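Local coordinates for protein phosphoinositol-specific phospholipase C (Pseudomonas sp., PDB 5FYP) that probably cleaves phosphoinositides at the glycerol-phosphate bond in a calcium-dependent reaction, as a phospholipase C of TIM-barrel type from a Gram-negative bacterium, at residues 273-278 / 294-298; 12-18 / 172-178. One frame throughout, in Å; residues are numbered along the deposited sequence.

Interaction 1: residues 273-278 / 294-298; sequences INQKIN and RIRPF
The phenyl ring of F298, the C-terminal residue, slots against the turn that follows helix 269-274. Its CG lies anti to the carbonyl carbon (chi1 -71°), which sends the ring toward the turn, where CE1 comes within 3.5 Å of the carbonyl oxygen of I277. That oxygen meets the rim of the ring near its plane, as does ND2 of N278, 3.6 Å from CE2; the amide of N278 crosses the ring with the two planes 65° apart, while its ND2 hydrogen-bonds to the backbone oxygens of N18 and I20. Over one face of the ring, toward its rim, lies CD of K276, an aliphatic stretch suited to an aromatic surface. K276, with positive phi, is the C-prime residue of the Schellman motif that ends the helix. A water takes a hydrogen from K276 NZ and donates to I273 O (2.8 Å), linking the lysine's charged end to the helix terminus. Replacing F298 with alanine is likely to leave a gap beside the turn and to deprive K276 and F253 of their aromatic partner. Two residues before the C-terminus, on strand 295-297, R296 meets I273 at about a right angle, CD1 of the isoleucine resting 3.4 Å above one guanidinium face. In the conformer given, NE and NH2 of R296 both hold P297 O, the NE bond being 3.0 Å long, which probably helps hold that face toward I273.

Interaction 2: residues 12-18 / 172-178; sequences SWNTPFN and KSWPTAN
The side chain of N18 meets both the backbone N-H and the indole of W174, joining the loop before strand 20-25 to the one before strand 184-189. The asparagine's CG sits between its backbone N and carbonyl carbon (chi1 58°), a rotation that brings OD1 within 2.9 Å of W174 N. The N-H reaches it from above the carbonyl plane rather than on a lone pair, and CB and CG come close beside CD1 of the indole, each 3.5 Å away, the amide and ring planes 32° apart. The indole nitrogen gives its own hydrogen to S256 O. Water bridges N18 ND2 to the hydroxyl of S173. F17 takes a different rotation, CG anti to the backbone N (chi1 -171°), which brings the phenyl ring against the indole, where CD2 meets W174 CE3 at 3.9 Å; the rings are oblique to one another. P16 sets its CG against S173 CB and, having no N-H, asks for no backbone donor bond where the two loops form a single beta bridge, P16 with T176. Around that bridge F17 N bonds to P175 O and A177 N to T15 O. T176 turns CG2 toward N14 O. At the far end, where S12 to T15 form a type I beta turn, N178 N donates to W13 O. The W13 ring presents its edge to that same N, and its CE3 packs 4.0 Å from the small methyl CB of A177. Because three of the four direct bonds are backbone to backbone, the pairing of these loops probably depends mainly on chain shape, whereas the N18 bond makes one end depend on a particular side chain.

In the fold
The centres of the two interactions lie about 13 Å apart, on the same side of the chain's centre. Interaction 2 closes first along the chain, joining the loop before strand 20-25 to the loop before strand 184-189; interaction 1 follows, between the end of helix 269-274 and strand 295-297. Strands 20-25 and 184-189 belong to the two mixed sheets, so interaction 2 ties the approach to one sheet to that of the other, whereas interaction 1 packs the C-terminal end that follows the edge strand of the first. They touch directly, R296 CA packing on S12 OG, which brings together the N-terminal and C-terminal parts of this calcium-dependent, TIM-barrel-clan enzyme.

Interaction 1: residues 273-278 / 294-298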
ATOM      1  N   ILE A 273      -5.436 -10.067  13.903  1.00 11.22           N
ATOM      2  CA  ILE A 273      -6.867  -9.848  13.674  1.00 11.83           C
ATOM      3  C   ILE A 273      -7.527  -9.304  14.940  1.00 12.01           C
ATOM      4  O   ILE A 273      -8.318  -8.369  14.899  1.00 12.56           O
ATOM      5  CB  ILE A 273      -7.536 -11.171  13.235  1.00 12.23           C
ATOM      6  CG1 ILE A 273      -7.054 -11.548  11.814  1.00 12.83           C
ATOM      7  CG2 ILE A 273      -9.039 -11.081  13.298  1.00 14.23           C
ATOM      8  CD1 ILE A 273      -7.402 -12.974  11.401  1.00 14.64           C
ATOM      9  N   ASN A 274      -7.221  -9.922  16.053  0.50 11.60           N
ATOM     10  CA  ASN A 274      -7.797  -9.483  17.308  0.50 13.27           C
ATOM     11  C   ASN A 274      -7.359  -8.026  17.678  0.50 12.48           C
ATOM     12  O   ASN A 274      -8.123  -7.279  18.308  0.50 15.01           O
ATOM     13  CB  ASN A 274      -7.430 -10.526  18.342  0.50 11.94           C
ATOM     14  CG  ASN A 274      -7.971 -11.964  17.993  0.50 12.21           C
ATOM     15  OD1 ASN A 274      -8.989 -12.190  17.250  0.50 13.96           O
ATOM     16  ND2 ASN A 274      -7.289 -12.941  18.555  0.50 10.58           N
ATOM     17  N   GLN A 275      -6.176  -7.619  17.181  1.00 12.51           N
ATOM     18  CA  GLN A 275      -5.621  -6.276  17.331  1.00 12.27           C
ATOM     19  C   GLN A 275      -6.095  -5.264  16.269  1.00 10.25           C
ATOM     20  O   GLN A 275      -5.629  -4.119  16.238  1.00 10.27           O
ATOM     21  CB  GLN A 275      -4.094  -6.376  17.392  1.00 12.41           C
ATOM     22  CG  GLN A 275      -3.655  -7.164  18.638  1.00 13.87           C
ATOM     23  CD  GLN A 275      -2.198  -7.579  18.699  1.00 18.05           C
ATOM     24  OE1 GLN A 275      -1.432  -7.541  17.759  1.00 16.42           O
ATOM     25  NE2 GLN A 275      -1.800  -7.939  19.906  1.00 35.72           N
ATOM     26  N   LYS A 276      -7.036  -5.691  15.430  1.00  9.58           N
ATOM     27  CA  LYS A 276      -7.717  -4.813  14.460  1.00  8.44           C
ATOM     28  C   LYS A 276      -6.782  -4.241  13.398  1.00  7.84           C
ATOM     29  O   LYS A 276      -6.942  -3.117  12.952  1.00  8.44           O
ATOM     30  CB  LYS A 276      -8.515  -3.688  15.129  1.00  9.59           C
ATOM     31  CG  LYS A 276      -9.538  -4.165  16.131  1.00 12.03           C
ATOM     32  CD  LYS A 276     -10.631  -5.026  15.521  1.00 15.18           C
ATOM     33  CE  LYS A 276     -11.698  -5.289  16.558  1.00 22.45           C
ATOM     34  NZ  LYS A 276     -12.490  -6.478  16.281  1.00 17.46           N
ATOM     35  N   ILE A 277      -5.819  -5.065  12.990  1.00  7.61           N
ATOM     36  CA  ILE A 277      -4.839  -4.677  11.978  1.00  7.59           C
ATOM     37  C   ILE A 277      -5.336  -5.149  10.616  1.00  7.28           C
ATOM     38  O   ILE A 277      -5.520  -6.354  10.394  1.00  8.51           O
ATOM     39  CB  ILE A 277      -3.472  -5.268  12.292  1.00  7.92           C
ATOM     40  CG1 ILE A 277      -2.949  -4.707  13.635  1.00  8.16           C
ATOM     41  CG2 ILE A 277      -2.516  -5.035  11.149  1.00  7.79           C
ATOM     42  CD1 ILE A 277      -1.870  -5.553  14.287  1.00  9.50           C
ATOM     43  N   ASN A 278      -5.488  -4.229   9.671  1.00  7.02           N
ATOM     44  CA  ASN A 278      -5.893  -4.647   8.320  1.00  7.30           C
ATOM     45  C   ASN A 278      -4.821  -5.405   7.568  1.00  7.27           C
ATOM     46  O   ASN A 278      -5.142  -6.406   6.915  1.00  8.68           O
ATOM     47  CB  ASN A 278      -6.306  -3.460   7.463  1.00  7.04           C
ATOM     48  CG  ASN A 278      -7.585  -2.802   7.921  1.00  7.09           C
ATOM     49  OD1 ASN A 278      -7.570  -1.693   8.478  1.00  7.56           O
ATOM     50  ND2 ASN A 278      -8.710  -3.441   7.648  1.00  7.84           N
ATOM     51  N   ARG A 294      -5.751 -16.529   4.781  1.00 10.25           N
ATOM     52  CA  ARG A 294      -4.872 -15.353   4.856  1.00  9.72           C
ATOM     53  C   ARG A 294      -5.607 -14.045   4.651  1.00  9.72           C
ATOM     54  O   ARG A 294      -5.006 -12.983   4.792  1.00 10.47           O
ATOM     55  CB  ARG A 294      -3.697 -15.455   3.897  1.00  9.58           C
ATOM     56  CG  ARG A 294      -2.838 -16.680   4.125  1.00 10.36           C
ATOM     57  CD  ARG A 294      -1.430 -16.520   3.541  1.00 10.63           C
ATOM     58  NE  ARG A 294      -0.746 -17.806   3.437  1.00 10.67           N
ATOM     59  CZ  ARG A 294      -0.949 -18.697   2.471  1.00 11.93           C
ATOM     60  NH1 ARG A 294      -1.704 -18.432   1.436  1.00 10.48           N
ATOM     61  NH2 ARG A 294      -0.343 -19.883   2.548  1.00 13.43           N
ATOM     62  N   ILE A 295      -6.907 -14.106   4.322  1.00  9.98           N
ATOM     63  CA  ILE A 295      -7.760 -12.929   4.159  1.00  9.58           C
ATOM     64  C   ILE A 295      -9.099 -13.292   4.772  1.00 10.28           C
ATOM     65  O   ILE A 295      -9.704 -14.312   4.399  1.00 11.41           O
ATOM     66  CB  ILE A 295      -7.954 -12.510   2.683  1.00  9.18           C
ATOM     67  CG1 ILE A 295      -6.607 -12.140   2.048  1.00  9.73           C
ATOM     68  CG2 ILE A 295      -8.976 -11.405   2.562  1.00  8.94           C
ATOM     69  CD1 ILE A 295      -6.690 -11.622   0.651  1.00 11.20           C
ATOM     70  N   ARG A 296      -9.573 -12.493   5.717  0.50 10.62           N
ATOM     71  CA  ARG A 296     -10.868 -12.756   6.339  0.50 12.02           C
ATOM     72  C   ARG A 296     -11.390 -11.516   7.012  0.50 10.79           C
ATOM     73  O   ARG A 296     -10.623 -10.646   7.399  0.50 10.42           O
ATOM     74  CB  ARG A 296     -10.779 -13.869   7.362  0.50 12.80           C
ATOM     75  CG  ARG A 296      -9.621 -13.782   8.285  0.50 14.66           C
ATOM     76  CD  ARG A 296      -9.837 -14.660   9.493  0.50 13.79           C
ATOM     77  NE  ARG A 296     -10.694 -13.968  10.451  0.50 12.24           N
ATOM     78  CZ  ARG A 296     -10.916 -14.348  11.698  0.50 14.19           C
ATOM     79  NH1 ARG A 296     -10.372 -15.472  12.198  0.50 13.93           N
ATOM     80  NH2 ARG A 296     -11.689 -13.557  12.434  0.50 13.93           N
ATOM     81  N   PRO A 297     -12.711 -11.442   7.193  1.00 10.90           N
ATOM     82  CA  PRO A 297     -13.240 -10.363   8.015  1.00 11.78           C
ATOM     83  C   PRO A 297     -12.715 -10.443   9.451  1.00 12.09           C
ATOM     84  O   PRO A 297     -12.431 -11.539   9.939  1.00 14.17           O
ATOM     85  CB  PRO A 297     -14.766 -10.637   8.010  1.00 12.96           C
ATOM     86  CG  PRO A 297     -14.997 -11.520   6.849  1.00 13.47           C
ATOM     87  CD  PRO A 297     -13.773 -12.356   6.719  1.00 12.56           C
ATOM     88  N   PHE A 298     -12.611  -9.305  10.129  1.00 12.56           N
ATOM     89  CA  PHE A 298     -12.271  -9.297  11.560  1.00 13.51           C
ATOM     90  C   PHE A 298     -13.213 -10.107  12.398  1.00 20.38           C
ATOM     91  O   PHE A 298     -12.793 -10.569  13.459  1.00 29.77           O
ATOM     92  CB  PHE A 298     -12.296  -7.871  12.094  1.00 12.24           C
ATOM     93  CG  PHE A 298     -11.163  -7.020  11.599  1.00 11.22           C
ATOM     94  CD1 PHE A 298      -9.850  -7.281  11.959  1.00 11.30           C
ATOM     95  CD2 PHE A 298     -11.404  -5.960  10.763  1.00 12.39           C
ATOM     96  CE1 PHE A 298      -8.813  -6.496  11.484  1.00 11.00           C
ATOM     97  CE2 PHE A 298     -10.379  -5.165  10.302  1.00 11.65           C
ATOM     98  CZ  PHE A 298      -9.076  -5.434  10.646  1.00 11.07           C
ATOM     99  OXT PHE A 298     -14.344 -10.261  12.016  1.00 23.18           O
TER
HETATM  100  O   HOH W   1     -11.022  -8.628  15.550  1.00 20.22           O

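Interaction 2: residues 12-18 / 172-178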
ATOM      1  N   SER A  12     -15.351 -12.665   3.106  1.00 12.80           N
ATOM      2  CA  SER A  12     -14.667 -11.421   2.813  1.00 12.84           C
ATOM      3  C   SER A  12     -15.341 -10.599   1.709  1.00 12.41           C
ATOM      4  O   SER A  12     -15.275  -9.379   1.713  1.00 12.89           O
ATOM      5  CB  SER A  12     -13.222 -11.703   2.362  1.00 13.24           C
ATOM      6  OG  SER A  12     -12.507 -12.440   3.327  1.00 12.74           O
ATOM      7  N   TRP A  13     -15.952 -11.273   0.746  1.00 13.88           N
ATOM      8  CA  TRP A  13     -16.397 -10.604  -0.464  1.00 14.46           C
ATOM      9  C   TRP A  13     -17.443  -9.530  -0.217  1.00 14.61           C
ATOM     10  O   TRP A  13     -17.378  -8.459  -0.813  1.00 14.35           O
ATOM     11  CB  TRP A  13     -16.871 -11.635  -1.489  1.00 14.58           C
ATOM     12  CG  TRP A  13     -15.758 -12.406  -2.040  1.00 15.51           C
ATOM     13  CD1 TRP A  13     -15.420 -13.712  -1.745  1.00 17.79           C
ATOM     14  CD2 TRP A  13     -14.771 -11.925  -2.932  1.00 15.94           C
ATOM     15  NE1 TRP A  13     -14.317 -14.064  -2.444  1.00 18.87           N
ATOM     16  CE2 TRP A  13     -13.877 -12.984  -3.166  1.00 16.58           C
ATOM     17  CE3 TRP A  13     -14.576 -10.704  -3.588  1.00 15.97           C
ATOM     18  CZ2 TRP A  13     -12.803 -12.861  -4.046  1.00 18.24           C
ATOM     19  CZ3 TRP A  13     -13.525 -10.576  -4.418  1.00 16.29           C
ATOM     20  CH2 TRP A  13     -12.668 -11.670  -4.691  1.00 17.81           C
ATOM     21  N   ASN A  14     -18.374  -9.803   0.690  0.50 14.38           N
ATOM     22  CA  ASN A  14     -19.412  -8.836   1.030  0.50 13.86           C
ATOM     23  C   ASN A  14     -19.032  -7.935   2.209  0.50 13.91           C
ATOM     24  O   ASN A  14     -19.880  -7.215   2.718  0.50 16.40           O
ATOM     25  CB  ASN A  14     -20.734  -9.564   1.282  0.50 15.69           C
ATOM     26  CG  ASN A  14     -21.928  -8.655   1.146  0.50 17.13           C
ATOM     27  OD1 ASN A  14     -21.937  -7.699   0.360  0.50 17.38           O
ATOM     28  ND2 ASN A  14     -22.961  -8.960   1.912  0.50 19.33           N
ATOM     29  N   THR A  15     -17.753  -7.915   2.589  1.00 12.47           N
ATOM     30  CA  THR A  15     -17.294  -7.097   3.698  1.00 11.47           C
ATOM     31  C   THR A  15     -16.637  -5.838   3.147  1.00 10.99           C
ATOM     32  O   THR A  15     -15.829  -5.918   2.235  1.00 11.43           O
ATOM     33  CB  THR A  15     -16.284  -7.885   4.543  1.00 11.74           C
ATOM     34  OG1 THR A  15     -16.870  -9.126   4.971  1.00 13.85           O
ATOM     35  CG2 THR A  15     -15.833  -7.159   5.765  1.00 12.29           C
ATOM     36  N   PRO A  16     -16.916  -4.654   3.738  1.00 11.09           N
ATOM     37  CA  PRO A  16     -16.164  -3.456   3.400  1.00 10.41           C
ATOM     38  C   PRO A  16     -14.666  -3.698   3.514  1.00  9.85           C
ATOM     39  O   PRO A  16     -14.233  -4.393   4.429  1.00  9.66           O
ATOM     40  CB  PRO A  16     -16.637  -2.456   4.456  1.00 10.81           C
ATOM     41  CG  PRO A  16     -18.052  -2.885   4.721  1.00 11.95           C
ATOM     42  CD  PRO A  16     -17.946  -4.382   4.758  1.00 10.21           C
ATOM     43  N   PHE A  17     -13.890  -3.105   2.627  1.00  9.14           N
ATOM     44  CA  PHE A  17     -12.449  -3.369   2.625  1.00  8.87           C
ATOM     45  C   PHE A  17     -11.788  -3.090   3.963  1.00  8.38           C
ATOM     46  O   PHE A  17     -10.877  -3.808   4.376  1.00  8.67           O
ATOM     47  CB  PHE A  17     -11.804  -2.553   1.509  1.00  9.45           C
ATOM     48  CG  PHE A  17     -10.340  -2.882   1.249  1.00  9.07           C
ATOM     49  CD1 PHE A  17      -9.973  -4.075   0.679  1.00  9.90           C
ATOM     50  CD2 PHE A  17      -9.343  -1.984   1.588  1.00  9.26           C
ATOM     51  CE1 PHE A  17      -8.644  -4.362   0.435  1.00  9.20           C
ATOM     52  CE2 PHE A  17      -8.011  -2.266   1.342  1.00  9.50           C
ATOM     53  CZ  PHE A  17      -7.641  -3.458   0.765  1.00  9.46           C
ATOM     54  N   ASN A  18     -12.246  -2.032   4.638  1.00  8.33           N
ATOM     55  CA  ASN A  18     -11.716  -1.677   5.949  1.00  8.19           C
ATOM     56  C   ASN A  18     -12.064  -2.677   7.052  1.00  8.71           C
ATOM     57  O   ASN A  18     -11.455  -2.641   8.115  1.00  8.99           O
ATOM     58  CB  ASN A  18     -12.146  -0.273   6.349  1.00  8.22           C
ATOM     59  CG  ASN A  18     -13.646  -0.127   6.363  1.00  8.66           C
ATOM     60  OD1 ASN A  18     -14.317  -0.281   5.325  1.00  9.06           O
ATOM     61  ND2 ASN A  18     -14.186   0.259   7.502  1.00  9.77           N
ATOM     62  N   LYS A 172     -17.672   5.301   8.471  1.00 13.48           N
ATOM     63  CA  LYS A 172     -18.037   4.950   7.093  1.00 12.66           C
ATOM     64  C   LYS A 172     -17.371   3.640   6.657  1.00 12.89           C
ATOM     65  O   LYS A 172     -16.309   3.219   7.098  1.00 14.45           O
ATOM     66  CB  LYS A 172     -17.698   6.110   6.137  1.00 14.71           C
ATOM     67  CG  LYS A 172     -18.598   7.381   6.275  1.00 20.78           C
ATOM     68  CD  LYS A 172     -19.844   7.299   5.395  1.00 26.30           C
ATOM     69  CE  LYS A 172     -20.700   8.542   5.283  1.00 30.92           C
ATOM     70  NZ  LYS A 172     -20.712   9.393   6.478  1.00 51.06           N
ATOM     71  N   SER A 173     -18.015   3.007   5.699  1.00 12.16           N
ATOM     72  CA  SER A 173     -17.516   1.779   5.083  1.00 11.89           C
ATOM     73  C   SER A 173     -16.879   2.074   3.734  1.00 10.94           C
ATOM     74  O   SER A 173     -17.428   2.803   2.890  1.00 12.63           O
ATOM     75  CB  SER A 173     -18.665   0.794   4.861  1.00 13.36           C
ATOM     76  OG  SER A 173     -19.198   0.400   6.088  1.00 15.99           O
ATOM     77  N   TRP A 174     -15.710   1.479   3.512  1.00  9.85           N
ATOM     78  CA  TRP A 174     -15.155   1.418   2.154  1.00  9.24           C
ATOM     79  C   TRP A 174     -16.046   0.532   1.277  1.00  9.15           C
ATOM     80  O   TRP A 174     -16.819  -0.284   1.791  1.00 11.33           O
ATOM     81  CB  TRP A 174     -13.747   0.820   2.190  1.00  9.20           C
ATOM     82  CG  TRP A 174     -12.697   1.691   2.811  1.00  8.73           C
ATOM     83  CD1 TRP A 174     -12.744   2.331   4.016  1.00  9.13           C
ATOM     84  CD2 TRP A 174     -11.389   1.961   2.270  1.00  8.29           C
ATOM     85  NE1 TRP A 174     -11.560   3.001   4.245  1.00  9.10           N
ATOM     86  CE2 TRP A 174     -10.711   2.784   3.195  1.00  8.73           C
ATOM     87  CE3 TRP A 174     -10.723   1.591   1.086  1.00  9.16           C
ATOM     88  CZ2 TRP A 174      -9.435   3.251   2.969  1.00  9.06           C
ATOM     89  CZ3 TRP A 174      -9.450   2.056   0.868  1.00  9.35           C
ATOM     90  CH2 TRP A 174      -8.832   2.902   1.793  1.00  9.94           C
ATOM     91  N   PRO A 175     -15.864   0.600  -0.060  1.00 10.12           N
ATOM     92  CA  PRO A 175     -16.480  -0.421  -0.901  1.00 10.50           C
ATOM     93  C   PRO A 175     -16.050  -1.820  -0.451  1.00 10.50           C
ATOM     94  O   PRO A 175     -14.975  -2.025   0.146  1.00 10.29           O
ATOM     95  CB  PRO A 175     -15.944  -0.094  -2.301  1.00  9.99           C
ATOM     96  CG  PRO A 175     -15.561   1.367  -2.222  1.00 10.60           C
ATOM     97  CD  PRO A 175     -15.021   1.510  -0.838  1.00 10.09           C
ATOM     98  N   THR A 176     -16.897  -2.787  -0.761  1.00 10.86           N
ATOM     99  CA  THR A 176     -16.610  -4.171  -0.381  1.00 10.71           C
ATOM    100  C   THR A 176     -15.539  -4.763  -1.271  1.00 10.64           C
ATOM    101  O   THR A 176     -15.234  -4.236  -2.359  1.00 11.07           O
ATOM    102  CB  THR A 176     -17.856  -5.082  -0.450  1.00 11.85           C
ATOM    103  OG1 THR A 176     -18.252  -5.135  -1.810  1.00 13.72           O
ATOM    104  CG2 THR A 176     -18.986  -4.554   0.443  1.00 12.73           C
ATOM    105  N   ALA A 177     -14.978  -5.890  -0.859  1.00 10.96           N
ATOM    106  CA  ALA A 177     -14.058  -6.613  -1.744  1.00 11.53           C
ATOM    107  C   ALA A 177     -14.724  -6.949  -3.081  1.00 12.10           C
ATOM    108  O   ALA A 177     -14.084  -6.827  -4.126  1.00 12.78           O
ATOM    109  CB  ALA A 177     -13.485  -7.823  -1.073  1.00 11.57           C
ATOM    110  N   ASN A 178     -15.990  -7.355  -3.057  1.00 13.71           N
ATOM    111  CA  ASN A 178     -16.734  -7.593  -4.303  1.00 14.37           C
ATOM    112  C   ASN A 178     -16.782  -6.332  -5.177  1.00 13.35           C
ATOM    113  O   ASN A 178     -16.552  -6.385  -6.381  1.00 14.30           O
ATOM    114  CB  ASN A 178     -18.159  -8.059  -3.992  1.00 17.60           C
ATOM    115  CG  ASN A 178     -18.937  -8.370  -5.233  1.00 24.17           C
ATOM    116  OD1 ASN A 178     -18.519  -9.214  -5.984  1.00 33.15           O
ATOM    117  ND2 ASN A 178     -20.016  -7.657  -5.472  1.00 37.87           N
TER
HETATM  118  O   HOH W   2     -20.402  -6.449  -1.901  1.00 28.22           O
HETATM  119  O   HOH W   3     -17.175  -0.217   7.849  1.00 16.03           O